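Local coordinates for protein uncharacterized HTH-type transcriptional regulator HI_0893 (PDB 3QKX) that probably binds DNA as a TetR-family transcriptional regulator, with a predicted N-terminal helix-turn-helix and an all-helical C-terminal domain, at residues K73-T78 / N124-L129; K79-Q84 / H132-A137. All blocks are in the same frame, centred on the assembly; numbering follows the deposited sequence. Where two conformers were deposited one is given.

Interaction 1: K73-T78 / N124-L129. With EDO (1,2-ethanediol), chain C.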
ATOM      1  N   LYS A  73      -1.363  10.051  19.652  1.00 69.33           N
ATOM      2  CA  LYS A  73      -0.215  10.709  20.292  1.00 70.59           C
ATOM      3  C   LYS A  73      -0.259  12.205  20.091  1.00 72.17           C
ATOM      4  O   LYS A  73      -0.403  12.662  18.969  1.00 71.83           O
ATOM      5  CB  LYS A  73       1.136  10.139  19.746  1.00 69.95           C
ATOM      6  CG  LYS A  73       2.457  10.917  20.165  1.00 72.56           C
ATOM      7  CD  LYS A  73       3.706  10.416  19.392  1.00 73.77           C
ATOM      8  N   ASP A  74      -0.130  12.951  21.195  1.00 74.85           N
ATOM      9  CA  ASP A  74      -0.083  14.429  21.200  1.00 77.90           C
ATOM     10  C   ASP A  74      -1.351  15.108  20.651  1.00 78.33           C
ATOM     11  O   ASP A  74      -1.293  16.254  20.201  1.00 78.96           O
ATOM     12  CB  ASP A  74       1.175  14.955  20.457  1.00 78.46           C
ATOM     13  CG  ASP A  74       2.476  14.504  21.105  1.00 80.03           C
ATOM     14  OD1 ASP A  74       2.432  13.712  22.059  1.00 81.48           O
ATOM     15  OD2 ASP A  74       3.545  14.959  20.654  1.00 83.39           O
ATOM     16  N   PHE A  75      -2.493  14.418  20.744  1.00 78.25           N
ATOM     17  CA  PHE A  75      -3.769  14.964  20.243  1.00 80.53           C
ATOM     18  C   PHE A  75      -4.290  16.070  21.150  1.00 84.49           C
ATOM     19  O   PHE A  75      -4.204  15.971  22.357  1.00 86.56           O
ATOM     20  CB  PHE A  75      -4.828  13.865  20.126  1.00 80.60           C
ATOM     21  CG  PHE A  75      -6.185  14.379  19.808  1.00 83.96           C
ATOM     22  CD1 PHE A  75      -6.472  14.875  18.543  1.00 84.69           C
ATOM     23  CD2 PHE A  75      -7.172  14.422  20.782  1.00 88.45           C
ATOM     24  CE1 PHE A  75      -7.734  15.372  18.245  1.00 88.46           C
ATOM     25  CE2 PHE A  75      -8.430  14.926  20.497  1.00 92.27           C
ATOM     26  CZ  PHE A  75      -8.711  15.403  19.229  1.00 92.19           C
ATOM     27  N   ASP A  76      -4.863  17.098  20.547  1.00 86.89           N
ATOM     28  CA  ASP A  76      -5.231  18.294  21.256  1.00 91.42           C
ATOM     29  C   ASP A  76      -6.422  18.974  20.557  1.00 93.75           C
ATOM     30  O   ASP A  76      -6.239  19.727  19.592  1.00 92.15           O
ATOM     31  CB  ASP A  76      -3.996  19.223  21.341  1.00 92.15           C
ATOM     32  CG  ASP A  76      -4.178  20.365  22.325  1.00 96.89           C
ATOM     33  OD1 ASP A  76      -4.925  20.197  23.302  1.00 99.53           O
ATOM     34  OD2 ASP A  76      -3.568  21.441  22.111  1.00 97.41           O
ATOM     35  N   GLU A  77      -7.636  18.706  21.075  1.00 97.52           N
ATOM     36  CA  GLU A  77      -8.907  19.328  20.588  1.00101.76           C
ATOM     37  C   GLU A  77      -8.848  20.835  20.397  1.00103.87           C
ATOM     38  O   GLU A  77      -9.564  21.375  19.571  1.00105.16           O
ATOM     39  CB  GLU A  77     -10.054  19.065  21.572  1.00107.57           C
ATOM     40  CG  GLU A  77     -10.576  17.645  21.616  1.00108.85           C
ATOM     41  CD  GLU A  77     -11.159  17.261  22.990  1.00115.65           C
ATOM     42  OE1 GLU A  77     -11.746  18.133  23.658  1.00122.12           O
ATOM     43  OE2 GLU A  77     -11.016  16.084  23.401  1.00115.23           O
ATOM     44  N   THR A  78      -8.028  21.499  21.206  1.00 79.13           N
ATOM     45  CA  THR A  78      -7.930  22.957  21.243  1.00 81.42           C
ATOM     46  C   THR A  78      -7.243  23.544  20.020  1.00 78.97           C
ATOM     47  O   THR A  78      -7.512  24.703  19.672  1.00 80.12           O
ATOM     48  CB  THR A  78      -7.160  23.452  22.506  1.00 86.62           C
ATOM     49  OG1 THR A  78      -5.782  23.061  22.431  1.00 85.63           O
ATOM     50  CG2 THR A  78      -7.773  22.891  23.770  1.00 90.12           C
ATOM     51  N   ASN A 124     -14.347   4.043  18.384  1.00107.70           N
ATOM     52  CA  ASN A 124     -13.715   5.341  18.676  1.00102.58           C
ATOM     53  C   ASN A 124     -12.268   5.462  18.179  1.00 95.85           C
ATOM     54  O   ASN A 124     -11.341   5.716  18.967  1.00 96.04           O
ATOM     55  CB  ASN A 124     -13.778   5.627  20.176  1.00107.12           C
ATOM     56  CG  ASN A 124     -15.187   5.576  20.709  1.00113.00           C
ATOM     57  OD1 ASN A 124     -16.053   6.356  20.289  1.00113.44           O
ATOM     58  ND2 ASN A 124     -15.437   4.651  21.624  1.00117.81           N
ATOM     59  N   CYS A 125     -12.088   5.234  16.882  1.00 89.39           N
ATOM     60  CA  CYS A 125     -10.831   5.513  16.223  1.00 82.82           C
ATOM     61  C   CYS A 125     -10.661   7.024  16.091  1.00 77.78           C
ATOM     62  O   CYS A 125     -11.593   7.713  15.713  1.00 76.74           O
ATOM     63  CB  CYS A 125     -10.813   4.862  14.838  1.00 80.48           C
ATOM     64  SG  CYS A 125      -9.315   5.172  13.901  1.00 76.77           S
ATOM     65  N   ARG A 126      -9.472   7.531  16.402  1.00 74.09           N
ATOM     66  CA  ARG A 126      -9.188   8.967  16.315  1.00 70.73           C
ATOM     67  C   ARG A 126      -9.529   9.552  14.929  1.00 66.54           C
ATOM     68  O   ARG A 126     -10.079  10.643  14.839  1.00 66.08           O
ATOM     69  CB  ARG A 126      -7.710   9.243  16.671  1.00 69.49           C
ATOM     70  CG  ARG A 126      -7.227  10.701  16.542  1.00 67.26           C
ATOM     71  CD  ARG A 126      -8.136  11.699  17.250  1.00 70.91           C
ATOM     72  NE  ARG A 126      -8.406  11.336  18.649  1.00 74.63           N
ATOM     73  CZ  ARG A 126      -9.400  11.825  19.401  1.00 78.93           C
ATOM     74  NH1 ARG A 126     -10.280  12.692  18.899  1.00 78.74           N
ATOM     75  NH2 ARG A 126      -9.538  11.423  20.687  1.00 83.14           N
ATOM     76  N   TRP A 127      -9.237   8.808  13.863  1.00 63.64           N
ATOM     77  CA  TRP A 127      -9.552   9.259  12.512  1.00 59.96           C
ATOM     78  C   TRP A 127     -11.034   9.471  12.336  1.00 61.73           C
ATOM     79  O   TRP A 127     -11.457  10.521  11.822  1.00 60.71           O
ATOM     80  CB  TRP A 127      -9.086   8.261  11.457  1.00 58.09           C
ATOM     81  CG  TRP A 127      -9.457   8.708  10.089  1.00 54.18           C
ATOM     82  CD1 TRP A 127     -10.349   8.114   9.236  1.00 53.92           C
ATOM     83  CD2 TRP A 127      -8.995   9.889   9.426  1.00 49.59           C
ATOM     84  NE1 TRP A 127     -10.462   8.858   8.080  1.00 49.42           N
ATOM     85  CE2 TRP A 127      -9.620   9.936   8.168  1.00 49.45           C
ATOM     86  CE3 TRP A 127      -8.102  10.896   9.767  1.00 48.82           C
ATOM     87  CZ2 TRP A 127      -9.394  10.969   7.265  1.00 48.70           C
ATOM     88  CZ3 TRP A 127      -7.872  11.923   8.855  1.00 47.52           C
ATOM     89  CH2 TRP A 127      -8.518  11.950   7.632  1.00 47.27           C
ATOM     90  N   ASP A 128     -11.810   8.463  12.728  1.00 64.65           N
ATOM     91  CA  ASP A 128     -13.260   8.504  12.615  1.00 67.45           C
ATOM     92  C   ASP A 128     -13.805   9.688  13.393  1.00 67.88           C
ATOM     93  O   ASP A 128     -14.632  10.450  12.864  1.00 67.40           O
ATOM     94  CB  ASP A 128     -13.910   7.183  13.122  1.00 72.13           C
ATOM     95  CG  ASP A 128     -13.784   5.999  12.104  1.00 74.19           C
ATOM     96  OD1 ASP A 128     -13.296   6.184  10.964  1.00 74.12           O
ATOM     97  OD2 ASP A 128     -14.195   4.874  12.459  1.00 81.11           O
ATOM     98  N   LEU A 129     -13.329   9.843  14.633  1.00 68.64           N
ATOM     99  CA  LEU A 129     -13.766  10.924  15.523  1.00 70.11           C
ATOM    100  C   LEU A 129     -13.413  12.276  14.952  1.00 66.62           C
ATOM    101  O   LEU A 129     -14.226  13.206  14.989  1.00 68.33           O
ATOM    102  CB  LEU A 129     -13.122  10.808  16.910  1.00 72.31           C
ATOM    103  CG  LEU A 129     -13.536   9.670  17.860  1.00 77.46           C
ATOM    104  CD1 LEU A 129     -12.866   9.862  19.231  1.00 79.86           C
ATOM    105  CD2 LEU A 129     -15.039   9.569  18.020  1.00 81.41           C
TER
HETATM  106  C1  EDO C 202     -10.496   4.392   8.234  1.00100.20           C
HETATM  107  O1  EDO C 202      -9.182   3.947   7.872  1.00 99.21           O
HETATM  108  C2  EDO C 202     -11.466   3.213   8.252  1.00100.60           C
HETATM  109  O2  EDO C 202     -12.734   3.648   8.764  1.00100.97           O
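Phe75 and Arg126 bring the two backbones to their closest approach, and even there the CA atoms of Phe75 and Arg126 stay 9.0 Å apart, so side chains alone bridge the gap. Residues 73-78 run as an irregular loop; Lys73 is the first residue to leave the preceding helix. Residues 124-129 lead into a new helix with Cys125 at its N-cap: Cys125 O accepts from Leu129 N, and Cys125 SG accepts a weak capping bond from Trp127 N at 3.6 Å.

The contact itself is a cation-pi stack. The Arg126 guanidinium lies flat on one face of the Phe75 ring, its plane turned only 19° from that of the ring, with Arg126 CZ 3.6 Å from the centroid of the Phe75 ring. NH1 of Arg126 makes the nearest approach, 3.1 Å from CZ of Phe75, toward the rim. On the same face Arg126 CD adds a CH-pi contact, 4.0 Å from the Phe75 centroid. Bends at chi2 (50°) and chi3 (52°) fold the arginine chain to lay its flat end over the ring. Leu129 CD1 sits over the rim of the opposite guanidinium face, so the group has the Phe75 ring on one side and a methyl on the other. Arg126 NE is buried here without a hydrogen-bond partner in the model. Glu77 OE2 stands 5.6 Å from Arg126 NH2, not in contact, though its charge may still steady the cation.

Around this surface contact, Arg126 also packs on Leu71 of helix 52-72 and Met88 of helix 81-98, while Phe75 rests on Gln84; the stack thus ties the loop between those two helices to the start of helix 126-137.

Interaction 2: K79-Q84 / H132-A137. With SO4 (sulfate ion), chain G.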
ATOM      1  N   LYS A  79      -6.354  22.758  19.373  1.00 76.08           N
ATOM      2  CA  LYS A  79      -5.673  23.181  18.139  0.50 73.19           C
ATOM      3  C   LYS A  79      -6.641  23.158  16.962  1.00 69.70           C
ATOM      4  O   LYS A  79      -7.669  22.497  17.034  1.00 68.67           O
ATOM      5  CB  LYS A  79      -4.476  22.264  17.828  0.50 71.47           C
ATOM      6  CG  LYS A  79      -3.325  22.392  18.791  0.50 74.99           C
ATOM      7  CD  LYS A  79      -2.291  21.307  18.566  0.50 72.81           C
ATOM      8  CE  LYS A  79      -1.257  21.292  19.669  0.50 75.97           C
ATOM      9  NZ  LYS A  79       0.018  20.715  19.199  0.50 74.28           N
ATOM     10  N   PRO A  80      -6.294  23.854  15.847  1.00 68.07           N
ATOM     11  CA  PRO A  80      -7.128  23.770  14.658  1.00 64.96           C
ATOM     12  C   PRO A  80      -7.148  22.382  14.040  1.00 62.20           C
ATOM     13  O   PRO A  80      -6.206  21.605  14.211  1.00 62.00           O
ATOM     14  CB  PRO A  80      -6.456  24.746  13.675  1.00 64.99           C
ATOM     15  CG  PRO A  80      -5.589  25.575  14.449  1.00 68.84           C
ATOM     16  CD  PRO A  80      -5.184  24.812  15.651  1.00 69.95           C
ATOM     17  N   PHE A  81      -8.183  22.105  13.266  1.00 60.39           N
ATOM     18  CA  PHE A  81      -8.360  20.784  12.679  1.00 57.79           C
ATOM     19  C   PHE A  81      -7.199  20.408  11.776  1.00 56.29           C
ATOM     20  O   PHE A  81      -6.782  19.237  11.768  1.00 54.95           O
ATOM     21  CB  PHE A  81      -9.701  20.689  11.922  1.00 56.72           C
ATOM     22  CG  PHE A  81     -10.919  20.691  12.843  1.00 59.04           C
ATOM     23  CD1 PHE A  81     -11.164  19.615  13.697  1.00 59.44           C
ATOM     24  CD2 PHE A  81     -11.779  21.776  12.892  1.00 60.74           C
ATOM     25  CE1 PHE A  81     -12.253  19.602  14.551  1.00 61.12           C
ATOM     26  CE2 PHE A  81     -12.885  21.769  13.770  1.00 63.49           C
ATOM     27  CZ  PHE A  81     -13.112  20.673  14.591  1.00 62.97           C
ATOM     28  N   PHE A  82      -6.652  21.392  11.050  1.00 56.34           N
ATOM     29  CA  PHE A  82      -5.446  21.164  10.238  1.00 54.67           C
ATOM     30  C   PHE A  82      -4.274  20.699  11.087  1.00 55.35           C
ATOM     31  O   PHE A  82      -3.599  19.753  10.737  1.00 53.98           O
ATOM     32  CB  PHE A  82      -5.029  22.432   9.485  1.00 55.96           C
ATOM     33  CG  PHE A  82      -3.730  22.293   8.776  1.00 55.06           C
ATOM     34  CD1 PHE A  82      -3.576  21.343   7.783  1.00 54.36           C
ATOM     35  CD2 PHE A  82      -2.635  23.077   9.117  1.00 58.29           C
ATOM     36  CE1 PHE A  82      -2.335  21.186   7.113  1.00 54.96           C
ATOM     37  CE2 PHE A  82      -1.384  22.917   8.448  1.00 58.14           C
ATOM     38  CZ  PHE A  82      -1.254  21.983   7.451  1.00 55.62           C
ATOM     39  N   GLU A  83      -4.030  21.375  12.199  1.00 58.09           N
ATOM     40  CA  GLU A  83      -2.936  20.972  13.089  1.00 60.32           C
ATOM     41  C   GLU A  83      -3.175  19.599  13.720  1.00 58.75           C
ATOM     42  O   GLU A  83      -2.212  18.857  13.951  1.00 59.50           O
ATOM     43  CB  GLU A  83      -2.680  22.019  14.176  1.00 63.99           C
ATOM     44  CG  GLU A  83      -2.180  23.377  13.642  1.00 69.10           C
ATOM     45  CD  GLU A  83      -0.830  23.301  12.873  1.00 72.87           C
ATOM     46  OE1 GLU A  83      -0.063  22.305  13.041  1.00 70.85           O
ATOM     47  OE2 GLU A  83      -0.553  24.249  12.091  1.00 76.54           O
ATOM     48  N   GLN A  84      -4.439  19.257  13.971  1.00 57.18           N
ATOM     49  CA  GLN A  84      -4.780  17.920  14.424  1.00 56.65           C
ATOM     50  C   GLN A  84      -4.454  16.914  13.343  1.00 54.29           C
ATOM     51  O   GLN A  84      -3.920  15.863  13.618  1.00 55.30           O
ATOM     52  CB  GLN A  84      -6.258  17.815  14.812  1.00 57.09           C
ATOM     53  CG  GLN A  84      -6.632  18.619  16.049  1.00 59.84           C
ATOM     54  CD  GLN A  84      -8.143  18.689  16.283  1.00 60.86           C
ATOM     55  OE1 GLN A  84      -8.900  17.820  15.832  1.00 59.19           O
ATOM     56  NE2 GLN A  84      -8.580  19.714  17.005  1.00 61.08           N
ATOM     57  N   HIS A 132     -15.663  13.203  12.151  1.00 65.27           N
ATOM     58  CA  HIS A 132     -16.980  13.596  12.627  1.00 69.31           C
ATOM     59  C   HIS A 132     -16.990  15.056  13.111  1.00 69.45           C
ATOM     60  O   HIS A 132     -17.885  15.819  12.737  1.00 69.90           O
ATOM     61  CB  HIS A 132     -17.472  12.652  13.736  1.00 73.24           C
ATOM     62  CG  HIS A 132     -18.894  12.897  14.158  1.00 79.82           C
ATOM     63  ND1 HIS A 132     -19.949  12.921  13.264  1.00 83.30           N
ATOM     64  CD2 HIS A 132     -19.441  13.108  15.388  1.00 86.11           C
ATOM     65  CE1 HIS A 132     -21.079  13.145  13.922  1.00 88.40           C
ATOM     66  NE2 HIS A 132     -20.799  13.265  15.210  1.00 89.49           N
ATOM     67  N   GLN A 133     -15.990  15.435  13.909  1.00 68.73           N
ATOM     68  CA  GLN A 133     -15.903  16.802  14.445  1.00 70.00           C
ATOM     69  C   GLN A 133     -15.619  17.823  13.337  1.00 66.86           C
ATOM     70  O   GLN A 133     -16.264  18.877  13.275  1.00 68.34           O
ATOM     71  CB  GLN A 133     -14.821  16.915  15.546  1.00 70.86           C
ATOM     72  CG  GLN A 133     -15.146  16.200  16.866  1.00 77.19           C
ATOM     73  CD  GLN A 133     -16.472  16.661  17.500  1.00 86.00           C
ATOM     74  OE1 GLN A 133     -17.214  15.857  18.075  1.00 92.99           O
ATOM     75  NE2 GLN A 133     -16.779  17.959  17.377  1.00 89.35           N
ATOM     76  N   ALA A 134     -14.670  17.500  12.460  1.00 62.89           N
ATOM     77  CA  ALA A 134     -14.338  18.370  11.343  1.00 60.48           C
ATOM     78  C   ALA A 134     -15.503  18.487  10.335  1.00 60.85           C
ATOM     79  O   ALA A 134     -15.720  19.560   9.770  1.00 61.37           O
ATOM     80  CB  ALA A 134     -13.047  17.895  10.650  1.00 56.55           C
ATOM     81  N   GLN A 135     -16.258  17.405  10.132  1.00 61.67           N
ATOM     82  CA  GLN A 135     -17.454  17.455   9.252  1.00 63.31           C
ATOM     83  C   GLN A 135     -18.560  18.277   9.880  1.00 65.86           C
ATOM     84  O   GLN A 135     -19.163  19.095   9.211  1.00 65.92           O
ATOM     85  CB  GLN A 135     -17.987  16.064   8.913  1.00 64.47           C
ATOM     86  CG  GLN A 135     -17.224  15.375   7.805  1.00 63.58           C
ATOM     87  CD  GLN A 135     -17.619  13.915   7.618  1.00 69.06           C
ATOM     88  OE1 GLN A 135     -18.156  13.267   8.537  1.00 74.51           O
ATOM     89  NE2 GLN A 135     -17.385  13.394   6.407  1.00 69.15           N
ATOM     90  N   LYS A 136     -18.796  18.038  11.167  1.00 68.07           N
ATOM     91  CA  LYS A 136     -19.742  18.804  11.993  1.00 71.66           C
ATOM     92  C   LYS A 136     -19.436  20.303  11.970  1.00 70.45           C
ATOM     93  O   LYS A 136     -20.351  21.100  11.910  1.00 72.92           O
ATOM     94  CB  LYS A 136     -19.709  18.262  13.445  1.00 74.46           C
ATOM     95  CG  LYS A 136     -20.647  18.926  14.459  1.00 80.46           C
ATOM     96  CD  LYS A 136     -20.599  18.195  15.827  1.00 84.71           C
ATOM     97  N   ALA A 137     -18.149  20.669  11.999  1.00 67.09           N
ATOM     98  CA  ALA A 137     -17.716  22.082  11.916  1.00 66.35           C
ATOM     99  C   ALA A 137     -17.858  22.709  10.506  1.00 64.71           C
ATOM    100  O   ALA A 137     -17.893  23.920  10.360  1.00 64.78           O
ATOM    101  CB  ALA A 137     -16.285  22.201  12.388  1.00 64.17           C
TER
HETATM  102  S   SO4 G 209       1.962  21.781  22.035  0.50 85.48           S
HETATM  103  O1  SO4 G 209       0.723  22.268  22.643  0.50 84.39           O
HETATM  104  O2  SO4 G 209       2.207  22.481  20.770  0.50 84.01           O
HETATM  105  O3  SO4 G 209       1.839  20.345  21.790  0.50 84.06           O
HETATM  106  O4  SO4 G 209       3.081  22.049  22.944  0.50 84.84           O
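Helix-to-helix packing in the C-terminal domain of this TetR-family protein is what Phe81 and Ala134 provide, joining the first turn of helix 81-98 to the last turns of helix 126-137. The CA atoms of Phe81 and Ala134 are 6.6 Å apart, close enough for one aromatic ring to fill the gap. Phe81 lays a ring face against the small side of the other helix: CA of Ala134 sits over the middle of the ring, 4.0 Å from its centroid and 11° off the normal, a CH-pi contact. Ala134 CB touches the same face, 4.0 Å from Phe81 CD1. Farther round the ring, Ala137 CB meets Phe81 CE2 at 3.7 Å, and Gln133 CB comes to 3.8 Å from Phe81 CE1, both obliquely. Gln133 bends at chi2 (-56°), carrying its amide away from the phenylalanine and leaving its CB to do the touching.

Behind the ring, Gln84 turns back on its own helix start, NE2 donating to Lys79 O at 2.9 Å from above the carbonyl plane. Phe130, Leu139 and Trp183 also pack on Phe81.

Between the two segments the adhesion is therefore apolar, resting on dispersion and CH-pi contact, and the short alanine side chains let the ring lie close to the helix backbone.

Overall arrangement
Interactions 1 and 2 lie side by side, their centres about 9 Å apart, on the same side of the chain's centre. Along the chain their segments alternate: 73-78 and 79-84 follow one another directly, then 124-129 leads into helix 126-137 and 132-137 lies toward its far end. Helix 126-137 is thus joined near its N-terminus to the loop between helices 52-72 and 81-98 by a cation-pi stack, and near its C-terminus to the first turn of helix 81-98 by apolar packing. The two sites touch where Gln84 NE2 packs 3.2 Å from Glu77 O. Both contacts are structural packing, outside the predicted helix-turn-helix of residues 30-49.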